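PDB 3L2H: putative sugar phosphate isomerase from Acidithiobacillus ferrooxidans, which has no confirmed function but, as a predicted metal-binding cupin, probably acts on a sugar phosphate or a similar small molecule. Local coordinates for residues Lys22-Asn27 with Val129-Gln134; Lys35-Ala40 with Met46-Ile51; Leu64-Glu69 with His135-Arg140. All blocks are in the same frame, centred on the assembly; numbering follows the deposited sequence.

Contact 1. Residues Lys22-Asn27 with Val129-Gln134; sequences KVHFLN and VDYPNQ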
# COMPACT_ATOMS: atom_id res chain seq x y z
N LYS B 22 29.13 -10.13 0.18
CA LYS B 22 28.41 -9.04 0.83
C LYS B 22 28.86 -8.89 2.28
O LYS B 22 28.91 -9.88 3.02
CB LYS B 22 26.90 -9.25 0.72
CG LYS B 22 26.45 -9.32 -0.75
CD LYS B 22 25.01 -8.89 -0.97
CE LYS B 22 24.74 -8.76 -2.46
NZ LYS B 22 25.78 -7.92 -3.15
N VAL B 23 29.21 -7.66 2.64
CA VAL B 23 29.68 -7.33 3.99
C VAL B 23 28.71 -6.24 4.48
O VAL B 23 28.43 -5.27 3.76
CB VAL B 23 31.14 -6.87 4.04
CG1 VAL B 23 31.57 -6.68 5.49
CG2 VAL B 23 32.08 -7.88 3.35
N HIS B 24 28.12 -6.45 5.65
CA HIS B 24 27.25 -5.44 6.21
C HIS B 24 28.05 -4.16 6.52
O HIS B 24 29.17 -4.22 7.12
CB HIS B 24 26.54 -5.97 7.45
CG HIS B 24 25.37 -5.15 7.82
ND1 HIS B 24 25.48 -3.88 8.34
CD2 HIS B 24 24.04 -5.37 7.63
CE1 HIS B 24 24.28 -3.36 8.48
NE2 HIS B 24 23.39 -4.25 8.08
N PHE B 25 27.51 -2.98 6.18
CA PHE B 25 28.30 -1.74 6.38
C PHE B 25 28.53 -1.35 7.85
O PHE B 25 29.43 -0.55 8.16
CB PHE B 25 27.72 -0.55 5.61
CG PHE B 25 26.57 0.15 6.31
CD1 PHE B 25 25.33 -0.44 6.39
CD2 PHE B 25 26.74 1.39 6.87
CE1 PHE B 25 24.26 0.22 7.01
CE2 PHE B 25 25.66 2.03 7.52
CZ PHE B 25 24.42 1.45 7.54
N LEU B 26 27.77 -1.98 8.76
CA LEU B 26 27.91 -1.76 10.19
C LEU B 26 28.59 -2.91 10.91
O LEU B 26 28.81 -2.80 12.14
CB LEU B 26 26.53 -1.44 10.83
CG LEU B 26 25.93 -0.06 10.47
CD1 LEU B 26 24.47 0.16 11.02
CD2 LEU B 26 26.86 1.09 10.92
N ASN B 27 29.00 -3.95 10.20
CA ASN B 27 29.63 -5.12 10.86
C ASN B 27 30.61 -5.81 9.91
O ASN B 27 30.18 -6.52 8.98
CB ASN B 27 28.59 -6.13 11.38
CG ASN B 27 29.21 -7.26 12.16
OD1 ASN B 27 30.44 -7.35 12.26
ND2 ASN B 27 28.37 -8.15 12.68
N VAL B 129 14.78 0.54 10.42
CA VAL B 129 15.56 -0.55 10.96
C VAL B 129 16.42 -0.04 12.08
O VAL B 129 17.14 0.95 11.90
CB VAL B 129 16.44 -1.20 9.91
CG1 VAL B 129 17.21 -2.43 10.54
CG2 VAL B 129 15.63 -1.58 8.66
N ASP B 130 16.39 -0.73 13.23
CA ASP B 130 17.21 -0.36 14.36
C ASP B 130 18.43 -1.24 14.42
O ASP B 130 18.34 -2.44 14.19
CB ASP B 130 16.47 -0.48 15.67
CG ASP B 130 15.48 0.64 15.87
OD1 ASP B 130 15.71 1.72 15.29
OD2 ASP B 130 14.43 0.41 16.52
N TYR B 131 19.58 -0.61 14.68
CA TYR B 131 20.83 -1.32 14.96
C TYR B 131 21.24 -1.03 16.40
O TYR B 131 22.06 -0.14 16.66
CB TYR B 131 21.91 -0.90 13.96
CG TYR B 131 21.54 -1.17 12.53
CD1 TYR B 131 21.59 -2.45 12.01
CD2 TYR B 131 21.11 -0.15 11.71
CE1 TYR B 131 21.26 -2.70 10.70
CE2 TYR B 131 20.76 -0.39 10.39
CZ TYR B 131 20.86 -1.66 9.89
OH TYR B 131 20.50 -1.90 8.58
N PRO B 132 20.65 -1.75 17.35
CA PRO B 132 20.84 -1.34 18.75
C PRO B 132 22.31 -1.30 19.22
O PRO B 132 22.65 -0.43 20.03
CB PRO B 132 20.03 -2.36 19.55
CG PRO B 132 19.03 -2.98 18.55
CD PRO B 132 19.69 -2.88 17.19
N ASN B 133 23.16 -2.18 18.70
CA ASN B 133 24.55 -2.25 19.16
C ASN B 133 25.39 -1.11 18.61
O ASN B 133 26.46 -0.80 19.19
CB ASN B 133 25.22 -3.60 18.85
CG ASN B 133 24.60 -4.75 19.67
OD1 ASN B 133 23.93 -4.51 20.69
ND2 ASN B 133 24.81 -5.96 19.22
N GLN B 134 24.90 -0.46 17.56
CA GLN B 134 25.54 0.70 17.04
C GLN B 134 24.83 2.01 17.49
O GLN B 134 25.29 3.06 17.12
CB GLN B 134 25.59 0.66 15.50
CG GLN B 134 26.22 -0.65 14.94
CD GLN B 134 27.56 -0.95 15.53
OE1 GLN B 134 28.36 -0.03 15.77
NE2 GLN B 134 27.83 -2.21 15.81
O HOH W 1 20.26 -4.31 7.79
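Leu26 presses a methyl onto one face of the Tyr131 ring while His24 meets the hydroxyl end of the same side chain. CD1 of Leu26 lies 3.6 Å from the centroid of the Tyr131 ring, 20° off its normal, a CH-pi contact biased toward the CD2 side. Leu26 holds CD1 anti to CA (chi2 174°), which carries this branch farthest out, to the ring. Val129 CG1 covers the opposite face, so the phenol is clamped between two aliphatic groups, a good place for a buried tyrosine.

The His24 ring approaches obliquely, its NE2 3.7 Å from Tyr131 CE1. Its rotation is set at ND1, which accepts the backbone N-H of Leu26 almost in the ring plane at 3.0 Å; on the other side NE2 shares a water with Tyr131 OH. A histidine can thus brace its own turn and reach across to a phenol.

Gln134 forms the looser flank. Its CG is 4.2 Å from Leu26 CB, a grazing touch along its aliphatic part, and its amide NE2 hydrogen-bonds to Glu61 instead. Phe25, largely exposed, packs on Leu156 of the second subunit.

Asn27 N donates to His24 O at 3.1 Å, closing a type I beta turn that leads strand 20-24 back into strand 27-36. The contact therefore props the tip of a beta hairpin from one antiparallel sheet against the end of strand 126-131 in another, the kind of inter-sheet packing found in the cupin fold, a jelly-roll beta-barrel.

Contact 2. Residues Lys35-Ala40 with Met46-Ile51; sequences KSLGDA and MGIHLI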
# COMPACT_ATOMS: atom_id res chain seq x y z
N LYS B 35 23.58 -15.37 -2.89
CA LYS B 35 23.00 -15.71 -4.17
C LYS B 35 21.53 -15.29 -4.16
O LYS B 35 20.71 -15.88 -3.46
CB LYS B 35 23.14 -17.21 -4.43
CG LYS B 35 24.64 -17.68 -4.51
CD LYS B 35 24.75 -19.22 -4.71
CE LYS B 35 26.19 -19.66 -4.65
NZ LYS B 35 26.31 -21.16 -5.00
N SER B 36 21.21 -14.25 -4.91
CA SER B 36 19.90 -13.71 -4.86
C SER B 36 19.00 -14.45 -5.89
O SER B 36 19.00 -14.17 -7.12
CB SER B 36 19.88 -12.22 -5.12
OG SER B 36 18.52 -11.76 -5.14
N LEU B 37 18.32 -15.45 -5.38
CA LEU B 37 17.48 -16.28 -6.24
C LEU B 37 16.32 -15.44 -6.82
O LEU B 37 16.00 -15.49 -8.02
CB LEU B 37 16.97 -17.48 -5.47
CG LEU B 37 18.02 -18.37 -4.79
CD1 LEU B 37 17.33 -19.62 -4.19
CD2 LEU B 37 19.22 -18.73 -5.75
N GLY B 38 15.74 -14.61 -5.97
CA GLY B 38 14.66 -13.74 -6.40
C GLY B 38 15.06 -12.76 -7.46
O GLY B 38 14.34 -12.60 -8.45
N ASP B 39 16.24 -12.13 -7.35
CA ASP B 39 16.62 -11.14 -8.38
C ASP B 39 16.93 -11.83 -9.68
O ASP B 39 16.66 -11.28 -10.76
CB ASP B 39 17.83 -10.28 -7.94
CG ASP B 39 17.44 -9.32 -6.82
OD1 ASP B 39 16.51 -8.50 -7.07
OD2 ASP B 39 17.99 -9.42 -5.69
N ALA B 40 17.47 -13.04 -9.59
CA ALA B 40 17.79 -13.83 -10.77
C ALA B 40 16.53 -14.12 -11.60
O ALA B 40 16.60 -14.15 -12.82
CB ALA B 40 18.51 -15.15 -10.39
N MSE B 46 9.69 -9.39 -2.82
CA MSE B 46 10.27 -10.29 -1.84
C MSE B 46 11.70 -10.51 -2.28
O MSE B 46 12.02 -10.42 -3.47
CB MSE B 46 9.61 -11.66 -1.82
CG MSE B 46 8.12 -11.69 -2.00
SE MSE B 46 7.47 -13.57 -1.82
CE MSE B 46 8.39 -14.41 -3.20
N GLY B 47 12.53 -10.82 -1.30
CA GLY B 47 13.93 -11.15 -1.46
C GLY B 47 14.05 -12.61 -1.01
O GLY B 47 13.52 -13.00 0.05
N ILE B 48 14.61 -13.45 -1.86
CA ILE B 48 14.90 -14.81 -1.51
C ILE B 48 16.38 -15.04 -1.85
O ILE B 48 16.75 -14.97 -3.03
CB ILE B 48 14.00 -15.81 -2.23
CG1 ILE B 48 12.52 -15.53 -1.92
CG2 ILE B 48 14.39 -17.28 -1.80
CD1 ILE B 48 11.47 -16.35 -2.68
N HIS B 49 17.17 -15.35 -0.82
CA HIS B 49 18.61 -15.40 -0.89
C HIS B 49 19.11 -16.73 -0.32
O HIS B 49 18.72 -17.14 0.78
CB HIS B 49 19.21 -14.25 -0.08
CG HIS B 49 18.78 -12.89 -0.53
ND1 HIS B 49 19.42 -12.21 -1.55
CD2 HIS B 49 17.76 -12.09 -0.12
CE1 HIS B 49 18.84 -11.03 -1.71
NE2 HIS B 49 17.83 -10.93 -0.86
N LEU B 50 19.99 -17.37 -1.06
CA LEU B 50 20.74 -18.51 -0.53
C LEU B 50 22.10 -17.98 -0.08
O LEU B 50 22.87 -17.41 -0.87
CB LEU B 50 20.84 -19.61 -1.56
CG LEU B 50 21.44 -20.84 -0.86
CD1 LEU B 50 20.64 -22.06 -1.19
CD2 LEU B 50 22.93 -20.99 -1.16
N ILE B 51 22.37 -18.08 1.20
CA ILE B 51 23.57 -17.45 1.78
C ILE B 51 24.49 -18.51 2.35
O ILE B 51 24.04 -19.58 2.79
CB ILE B 51 23.22 -16.35 2.85
CG1 ILE B 51 22.70 -16.97 4.14
CG2 ILE B 51 22.18 -15.38 2.30
CD1 ILE B 51 22.64 -16.02 5.32
O HOH W 2 16.01 -12.14 -3.95
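An antiparallel strand pair that runs straight into a helix N-cap joins Lys35-Ala40 to Met46-Ile51. Lys35 and Leu50 make a hydrogen-bonded pair: Lys35 N donates to Leu50 O at 3.0 Å, and Leu50 N returns a bond to Lys35 O at 2.9 Å. Ser36 and His49 follow as a non-hydrogen-bonded pair, side by side on the other face of the sheet, with Ser36 OG 3.5 Å from His49 CE1. The imidazole is held from beyond the pair by Asn34, at its ND1.

Past Ser36 the chain coils into helix 37-41, yet the strand still grips it. Gly38 N donates nearly straight (168°) to a lone pair of Ile48 O, 3.1 Å away, and Leu37 N adds a weak bond to the same oxygen. Ser36 is the N-cap: its OG lies anti to the backbone N (chi1 176°), which sets it over the first turn, where it accepts Asp39 N at 3.2 Å. OG also accepts a hydrogen bond from a water, 2.8 Å from OG, that in turn accepts from Ile48 N, so one small side chain ties the start of the helix to the strand. With an alanine here, the Asp39 N-H would probably lose its capping acceptor and the water its anchor on the helix side. Asp39 itself forms a salt bridge to Arg123.

Looser apolar contact lies on the face shared by Lys35 and Leu50. Leu37 CD1 lies 4.4 Å from Leu50 CB, and Leu37, Ile48 and Leu50 all pack against the third subunit, on its Phe95, Ala71 and Tyr73, which suits branched aliphatic residues. The long extended Lys35 instead carries NZ away to Ile14 O and to a bound cyclohexylpropylsulfonate, probably from the crystallisation liquor.

Contact 3. Residues Leu64-Glu69 with His135-Arg140; sequences LHHYEE and HKRLYR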
# COMPACT_ATOMS: atom_id res chain seq x y z
N LEU B 64 16.63 -4.88 13.99
CA LEU B 64 15.19 -5.01 14.17
C LEU B 64 14.51 -4.22 13.08
O LEU B 64 14.76 -3.02 12.93
CB LEU B 64 14.78 -4.42 15.52
CG LEU B 64 13.28 -4.45 15.84
CD1 LEU B 64 12.78 -5.87 16.08
CD2 LEU B 64 13.01 -3.60 17.07
N HIS B 65 13.65 -4.88 12.31
CA HIS B 65 12.81 -4.20 11.31
C HIS B 65 11.47 -3.76 11.92
O HIS B 65 10.84 -4.50 12.66
CB HIS B 65 12.47 -5.13 10.15
CG HIS B 65 13.60 -5.45 9.24
ND1 HIS B 65 13.89 -4.69 8.14
CD2 HIS B 65 14.45 -6.51 9.21
CE1 HIS B 65 14.93 -5.21 7.51
NE2 HIS B 65 15.28 -6.32 8.13
N HIS B 66 11.01 -2.60 11.53
CA HIS B 66 9.73 -2.11 11.98
C HIS B 66 8.58 -2.44 11.02
O HIS B 66 7.43 -2.43 11.46
CB HIS B 66 9.79 -0.58 12.15
CG HIS B 66 10.65 -0.12 13.28
ND1 HIS B 66 10.30 0.94 14.10
CD2 HIS B 66 11.84 -0.57 13.74
CE1 HIS B 66 11.25 1.11 15.00
NE2 HIS B 66 12.20 0.20 14.80
N TYR B 67 8.86 -2.64 9.73
CA TYR B 67 7.82 -2.88 8.72
C TYR B 67 8.05 -4.12 7.85
O TYR B 67 7.08 -4.78 7.45
CB TYR B 67 7.68 -1.65 7.78
CG TYR B 67 7.02 -0.49 8.46
CD1 TYR B 67 5.63 -0.40 8.51
CD2 TYR B 67 7.76 0.46 9.13
CE1 TYR B 67 5.02 0.65 9.20
CE2 TYR B 67 7.16 1.53 9.83
CZ TYR B 67 5.81 1.62 9.85
OH TYR B 67 5.18 2.64 10.53
N GLU B 68 9.29 -4.43 7.51
CA GLU B 68 9.56 -5.63 6.72
C GLU B 68 9.71 -6.90 7.57
O GLU B 68 10.49 -6.92 8.54
CB GLU B 68 10.83 -5.49 5.87
CG GLU B 68 10.75 -4.52 4.68
CD GLU B 68 12.03 -4.46 3.86
OE1 GLU B 68 13.04 -5.10 4.24
OE2 GLU B 68 12.05 -3.80 2.77
N GLU B 69 8.95 -7.94 7.24
CA GLU B 69 9.16 -9.26 7.81
C GLU B 69 10.40 -9.93 7.22
O GLU B 69 10.81 -9.63 6.09
CB GLU B 69 7.90 -10.14 7.58
CG GLU B 69 6.76 -9.62 8.45
CD GLU B 69 5.52 -10.45 8.38
OE1 GLU B 69 5.38 -11.19 7.39
OE2 GLU B 69 4.68 -10.33 9.30
N HIS B 135 23.73 1.93 18.24
CA HIS B 135 22.99 3.11 18.68
C HIS B 135 22.50 3.93 17.48
O HIS B 135 22.53 5.17 17.50
CB HIS B 135 23.88 3.95 19.62
CG HIS B 135 23.15 4.82 20.57
ND1 HIS B 135 23.30 6.20 20.58
CD2 HIS B 135 22.25 4.53 21.53
CE1 HIS B 135 22.55 6.70 21.55
NE2 HIS B 135 21.88 5.72 22.13
N LYS B 136 22.03 3.23 16.44
CA LYS B 136 21.55 3.89 15.23
C LYS B 136 20.18 3.38 14.76
O LYS B 136 19.87 2.21 14.90
CB LYS B 136 22.56 3.68 14.08
CG LYS B 136 23.89 4.44 14.29
CD LYS B 136 24.86 4.05 13.28
CE LYS B 136 26.33 4.48 13.66
NZ LYS B 136 26.39 5.82 14.24
N ARG B 137 19.43 4.29 14.17
CA ARG B 137 18.16 3.98 13.54
C ARG B 137 18.28 4.40 12.09
O ARG B 137 18.73 5.52 11.80
CB ARG B 137 17.01 4.74 14.20
CG ARG B 137 15.66 4.53 13.50
CD ARG B 137 14.48 4.92 14.38
NE ARG B 137 14.24 3.91 15.39
CZ ARG B 137 13.27 3.98 16.29
NH1 ARG B 137 12.43 5.02 16.29
NH2 ARG B 137 13.12 3.01 17.17
N LEU B 138 17.89 3.50 11.20
CA LEU B 138 17.84 3.80 9.77
C LEU B 138 16.38 3.99 9.31
O LEU B 138 15.58 3.12 9.52
CB LEU B 138 18.43 2.66 8.98
CG LEU B 138 18.29 2.72 7.45
CD1 LEU B 138 19.11 3.84 6.87
CD2 LEU B 138 18.68 1.36 6.85
N TYR B 139 16.09 5.11 8.65
CA TYR B 139 14.80 5.35 8.08
C TYR B 139 15.04 5.23 6.59
O TYR B 139 15.88 5.96 6.05
CB TYR B 139 14.32 6.75 8.39
CG TYR B 139 14.19 7.10 9.85
CD1 TYR B 139 13.01 6.87 10.54
CD2 TYR B 139 15.23 7.71 10.52
CE1 TYR B 139 12.91 7.24 11.91
CE2 TYR B 139 15.16 8.04 11.84
CZ TYR B 139 13.96 7.83 12.53
OH TYR B 139 13.92 8.21 13.83
N ARG B 140 14.37 4.27 5.93
CA ARG B 140 14.52 4.10 4.50
C ARG B 140 13.19 4.39 3.84
O ARG B 140 12.19 3.77 4.15
CB ARG B 140 15.01 2.69 4.16
CG ARG B 140 15.32 2.57 2.68
CD ARG B 140 15.84 1.17 2.29
NE ARG B 140 15.05 0.08 2.80
CZ ARG B 140 13.87 -0.28 2.30
NH1 ARG B 140 13.33 0.41 1.31
NH2 ARG B 140 13.19 -1.27 2.86
O HOH W 3 14.48 -2.75 5.03
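A kink at chi3 of Arg140 (48°) swings its guanidinium to Glu68, and a bend the other way at chi3 of Arg137 (-76°) turns the flat of its guanidinium to His66. Both arginines leave the backbone with CG opposite the backbone N before bending, whereas Glu68 stays extended beyond CG and delivers its carboxylate at full length.

The Glu68-Arg140 salt bridge is single-pronged: OE2 of Glu68 stands 2.8 Å from Arg140 NH2, at the guanidinium edge and near its plane, with the carboxylate set obliquely. A water bonded to NH2 at 2.9 Å makes a second, weak link to Glu68 OE1. The loop backbone at Leu124 completes the group, its N giving to Glu68 OE2 and its O accepting from Arg140 NH1. A long, bendable arginine suits this place because it can reach past strand 126-131 to the glutamate.

His66 and Arg137 meet edge over face. CE1 of His66 sits 3.4 Å above the guanidinium plane of Arg137, over NH2 at the rim of the group, and the two planes are 78° apart. Neither polar end is satisfied by the other; Asp130 serves both, OD2 taking His66 NE2 and OD1 taking Arg137 NE. This shared acid probably fixes the rotation of the imidazole and offsets the arginine's charge. Arg137 NH1 reaches on to Glu144 of the second subunit, which places this side near an interface.

The two segments lie on strands of one sheet with strand 126-131 between them, so these side chains reach across a middle strand. His63 and His65 form the H-x-H of cupin motif 1, which supplies metal ligands in relatives; a metal-binding role is therefore probable here, and the contact braces the segment that carries it.

Contacts 1 and 3 are neighbours, with centres about 10 Å apart, and they touch directly, through side chains and backbone of the adjacent strands 126-131 and 136-141; both involve the sheet that also holds strand 64-65. Contact 2 lies on the other side of the chain's centre, its centre about 20 Å from each of the others. Contact 1 nevertheless reaches its sheet, because strands 20-24 and 27-36 are neighbours there. Along the chain, contact 2 is nested within the loop closed by contact 1 and finishes before contact 3 opens, while contacts 1 and 3 interleave. Contacts 1 and 3 thus knit distant parts of the sequence around the cupin core, whereas contact 2 is a local pairing; subunit interfaces border all three.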